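Local coordinates for putative PTS system, cellobiose-specific IIA component (Streptococcus mutans, PDB 3L8R), which probably relays phosphoryl groups from HPr to the IIB component of a cellobiose-type sugar phosphotransferase system, working as a trimer, at residues 72-77 with 98-103. Sequence-based numbering, arbitrary orientation.
Sequences QAQTDL and DHLMTT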
# COMPACT_ATOMS: atom_id res chain seq x y z
N GLN A 72 -6.44 -13.25 -7.94
CA GLN A 72 -7.05 -13.81 -9.15
C GLN A 72 -8.13 -12.90 -9.68
O GLN A 72 -8.20 -12.63 -10.89
CB GLN A 72 -7.68 -15.18 -8.86
CG GLN A 72 -8.07 -15.94 -10.11
CD GLN A 72 -6.86 -16.31 -11.00
OE1 GLN A 72 -6.65 -15.74 -12.08
NE2 GLN A 72 -6.03 -17.25 -10.53
N ALA A 73 -8.98 -12.42 -8.78
CA ALA A 73 -10.07 -11.57 -9.22
C ALA A 73 -9.53 -10.26 -9.78
O ALA A 73 -10.00 -9.80 -10.81
CB ALA A 73 -11.05 -11.36 -8.13
N GLN A 74 -8.54 -9.66 -9.12
CA GLN A 74 -7.87 -8.51 -9.73
C GLN A 74 -7.23 -8.86 -11.09
O GLN A 74 -7.32 -8.08 -12.06
CB GLN A 74 -6.85 -7.83 -8.80
CG GLN A 74 -6.18 -6.65 -9.46
CD GLN A 74 -5.27 -5.89 -8.53
OE1 GLN A 74 -4.07 -6.18 -8.41
NE2 GLN A 74 -5.83 -4.92 -7.84
N THR A 75 -6.60 -10.02 -11.17
CA THR A 75 -5.98 -10.37 -12.45
C THR A 75 -7.01 -10.50 -13.59
O THR A 75 -6.73 -10.11 -14.74
CB THR A 75 -5.04 -11.59 -12.35
OG1 THR A 75 -4.11 -11.38 -11.29
CG2 THR A 75 -4.25 -11.75 -13.64
N ASP A 76 -8.20 -11.02 -13.26
CA ASP A 76 -9.24 -11.24 -14.27
C ASP A 76 -9.71 -9.90 -14.79
O ASP A 76 -9.92 -9.73 -15.99
CB ASP A 76 -10.45 -12.01 -13.72
CG ASP A 76 -10.12 -13.46 -13.34
OD1 ASP A 76 -9.05 -14.00 -13.74
OD2 ASP A 76 -10.96 -14.06 -12.63
N LEU A 77 -9.86 -8.94 -13.87
CA LEU A 77 -10.24 -7.58 -14.23
C LEU A 77 -9.23 -6.93 -15.13
O LEU A 77 -9.59 -6.41 -16.20
CB LEU A 77 -10.42 -6.74 -13.00
CG LEU A 77 -11.61 -7.10 -12.15
CD1 LEU A 77 -11.62 -6.11 -11.02
CD2 LEU A 77 -12.90 -7.04 -12.97
N ASP A 98 -6.87 -1.28 -3.18
CA ASP A 98 -5.89 -0.81 -2.19
C ASP A 98 -5.81 -1.88 -1.10
O ASP A 98 -4.78 -2.09 -0.47
CB ASP A 98 -6.30 0.50 -1.51
CG ASP A 98 -6.20 1.73 -2.38
OD1 ASP A 98 -5.33 1.86 -3.33
OD2 ASP A 98 -7.04 2.63 -2.10
N HIS A 99 -6.92 -2.55 -0.83
CA HIS A 99 -6.91 -3.54 0.22
C HIS A 99 -6.09 -4.73 -0.26
O HIS A 99 -5.22 -5.23 0.48
CB HIS A 99 -8.34 -3.96 0.57
CG HIS A 99 -8.55 -4.14 2.04
ND1 HIS A 99 -8.01 -5.21 2.75
CD2 HIS A 99 -9.20 -3.36 2.95
CE1 HIS A 99 -8.32 -5.08 4.03
NE2 HIS A 99 -9.05 -3.97 4.17
N LEU A 100 -6.31 -5.17 -1.49
CA LEU A 100 -5.48 -6.23 -2.04
C LEU A 100 -3.99 -5.88 -2.00
O LEU A 100 -3.21 -6.62 -1.44
CB LEU A 100 -5.92 -6.62 -3.46
CG LEU A 100 -5.19 -7.77 -4.16
CD1 LEU A 100 -5.01 -9.09 -3.34
CD2 LEU A 100 -5.78 -8.07 -5.57
N MET A 101 -3.60 -4.74 -2.55
CA MET A 101 -2.18 -4.48 -2.72
C MET A 101 -1.51 -4.11 -1.40
O MET A 101 -0.36 -4.47 -1.18
CB MET A 101 -1.96 -3.41 -3.79
CG MET A 101 -2.54 -3.77 -5.20
SD MET A 101 -1.56 -5.03 -6.14
CE MET A 101 0.01 -4.12 -6.35
N THR A 102 -2.20 -3.46 -0.46
CA THR A 102 -1.53 -3.24 0.82
C THR A 102 -1.44 -4.52 1.61
O THR A 102 -0.49 -4.75 2.37
CB THR A 102 -2.08 -2.07 1.66
OG1 THR A 102 -3.38 -2.39 2.21
CG2 THR A 102 -2.14 -0.76 0.88
N THR A 103 -2.42 -5.39 1.41
CA THR A 103 -2.43 -6.64 2.15
C THR A 103 -1.32 -7.54 1.64
O THR A 103 -0.59 -8.15 2.44
CB THR A 103 -3.87 -7.27 2.22
OG1 THR A 103 -4.69 -6.44 3.04
CG2 THR A 103 -3.84 -8.69 2.84
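Gln74 of helix 53-82 reaches across to Leu100 and Met101 of helix 91-118, joining the second and third helices of the three-helix bundle that forms each subunit of this lactose/cellobiose-type IIA trimer. The two backbones stand well apart here, with Gln74 CA and Leu100 CA 8.4 Å from each other, and the long glutamine bridges the interval. Its CB meets the CD2 methyl of Leu100 at 3.4 Å, the shortest approach between the segments. CG lies anti to the backbone N (chi1 180°) and the chain runs on extended (chi2 175°), which carries the amide outward past the leucine. CG is at the margin of contact with Leu100 CD2, whereas CD comes within 3.7 Å of that same methyl. Both amide atoms stay near Leu100 CD2, OE1 at 3.8 Å and NE2 at 3.9 Å, and OE1 also lies 3.6 Å from Met101 SD, a packing contact. No hydrogen bond crosses between the segments; the contact is van der Waals, with one leucine methyl alongside the glutamine from CB to the amide. Leu100 also packs on Leu67, Ala70 and His71 of helix 53-82 and on Ile30 of helix 20-49. Gln74 in turn packs against His95 of a second subunit, the predicted phosphohistidine, which places Gln74 beside the probable phosphorylation site at the subunit interface. Asp98, predicted to share a magnesium ion among the three subunits, begins the facing segment, and its OD1 lies close to OD1 of Asp98 in both neighbouring subunits, an arrangement consistent with a shared magnesium site. Its carbonyl O accepts from Thr102 N and, on the opposite face of the carbonyl plane, from Thr102 OG1 at 3.0 Å.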